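Local structure of lipoprotein (Clostridioides difficile, 7RAG) at residues I59-K62 with H63-G66. The protein is a LolA-family lipoprotein, GerS, that binds the CwlD amidase and allosterically activates it during spore formation. Numbering follows the deposited sequence.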
loop_
_atom_site.group_PDB
_atom_site.type_symbol
_atom_site.label_atom_id
_atom_site.label_comp_id
_atom_site.label_asym_id
_atom_site.label_seq_id
_atom_site.Cartn_x
_atom_site.Cartn_y
_atom_site.Cartn_z
ATOM N N ILE A 59 -7.723 4.014 -21.392
ATOM C CA ILE A 59 -8.078 3.045 -22.414
ATOM C C ILE A 59 -7.739 3.533 -23.816
ATOM O O ILE A 59 -7.246 2.751 -24.632
ATOM C CB ILE A 59 -9.565 2.636 -22.323
ATOM C CG1 ILE A 59 -10.495 3.830 -22.410
ATOM C CG2 ILE A 59 -9.846 1.864 -21.040
ATOM C CD1 ILE A 59 -11.954 3.418 -22.487
ATOM N N SER A 60 -7.998 4.820 -24.132
ATOM C CA SER A 60 -8.064 5.135 -25.563
ATOM C C SER A 60 -6.726 5.258 -26.273
ATOM O O SER A 60 -6.487 4.488 -27.217
ATOM C CB SER A 60 -8.829 6.414 -25.865
ATOM O OG SER A 60 -8.319 6.979 -27.060
ATOM N N PRO A 61 -5.853 6.213 -25.932
ATOM C CA PRO A 61 -4.616 6.323 -26.726
ATOM C C PRO A 61 -3.837 5.044 -26.478
ATOM O O PRO A 61 -3.509 4.718 -25.338
ATOM C CB PRO A 61 -3.918 7.581 -26.180
ATOM C CG PRO A 61 -4.901 8.202 -25.218
ATOM C CD PRO A 61 -5.847 7.113 -24.764
ATOM N N LYS A 62 -3.604 4.282 -27.549
ATOM C CA LYS A 62 -3.138 2.900 -27.404
ATOM C C LYS A 62 -1.898 2.804 -26.522
ATOM O O LYS A 62 -1.764 1.872 -25.714
ATOM C CB LYS A 62 -2.844 2.300 -28.777
ATOM C CG LYS A 62 -2.763 0.799 -28.759
ATOM C CD LYS A 62 -1.388 0.310 -29.098
ATOM C CE LYS A 62 -1.471 -1.086 -29.694
ATOM N NZ LYS A 62 -2.293 -1.109 -30.958
ATOM N N HIS A 63 -0.992 3.777 -26.650
ATOM C CA HIS A 63 0.224 3.800 -25.843
ATOM C C HIS A 63 -0.095 3.710 -24.354
ATOM O O HIS A 63 0.648 3.082 -23.587
ATOM C CB HIS A 63 1.020 5.076 -26.166
ATOM C CG HIS A 63 2.054 5.432 -25.144
ATOM N ND1 HIS A 63 2.311 6.735 -24.775
ATOM C CD2 HIS A 63 2.886 4.661 -24.405
ATOM C CE1 HIS A 63 3.254 6.749 -23.852
ATOM N NE2 HIS A 63 3.624 5.505 -23.614
ATOM N N LEU A 64 -1.194 4.331 -23.925
ATOM C CA LEU A 64 -1.506 4.409 -22.505
ATOM C C LEU A 64 -2.449 3.318 -22.027
ATOM O O LEU A 64 -2.624 3.172 -20.814
ATOM C CB LEU A 64 -2.118 5.766 -22.179
ATOM C CG LEU A 64 -1.244 6.972 -22.497
ATOM C CD1 LEU A 64 -1.973 8.240 -22.112
ATOM C CD2 LEU A 64 0.092 6.899 -21.822
ATOM N N LYS A 65 -3.040 2.556 -22.944
ATOM C CA LYS A 65 -4.089 1.606 -22.603
ATOM C C LYS A 65 -3.634 0.694 -21.476
ATOM O O LYS A 65 -2.535 0.141 -21.519
ATOM C CB LYS A 65 -4.453 0.782 -23.836
ATOM C CG LYS A 65 -5.543 -0.254 -23.629
ATOM C CD LYS A 65 -5.625 -1.214 -24.827
ATOM C CE LYS A 65 -6.805 -2.153 -24.711
ATOM N NZ LYS A 65 -6.785 -3.289 -25.705
ATOM N N GLY A 66 -4.467 0.574 -20.446
ATOM C CA GLY A 66 -4.155 -0.267 -19.319
ATOM C C GLY A 66 -3.283 0.369 -18.256
ATOM O O GLY A 66 -3.110 -0.233 -17.193
#
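Leu64 N donates to Pro61 O at 2.7 Å, with an N-H...O angle of 146°. The amide lies above the Pro61 carbonyl plane, off the lone pairs. One residue on, Lys65 N donates to Lys62 O at 3.1 Å and lies still further out of plane, 68° from that of the Lys62 carbonyl. The Lys65 amide also makes a weak second bond to Pro61 O at 3.3 Å. Pro61 O thus takes one good bond and one weak one, and Lys65 N is shared in the same unequal way between Lys62 O and Pro61 O.

These bonds close two overlapping i to i+3 turns, Pro61-Leu64 and Lys62-Lys65. They form the bend of the beta-hairpin connection between antiparallel strands 40-58 and 68-71. The chain comes back on itself, with the CA atoms of Ile59 and Lys65 4.2 Å apart. Gly66 then resumes backbone pairing with Val58. Its positive phi suits a residue without a side chain.

Packing across the turn is light. Lys65 CB rests 3.5 Å from Ile59 O and Lys65 CG 3.6 Å from the same oxygen. CG is anti to the backbone N (chi1 -180°), and beyond CG the Lys65 chain is extended. Leu64 CD1 meets Pro61 CG at 4.3 Å. Between adjacent residues, Leu64 CD2 sits over one face of the His63 ring, offset toward its rim.

The turn also lies at two protein interfaces. His63 ND1 is hydrogen-bonded to Glu54 of the amidase chain, and Leu64 packs on Ser58 of that chain. Pro61 and Leu64 both pack on Tyr42 of a second copy of the lipoprotein.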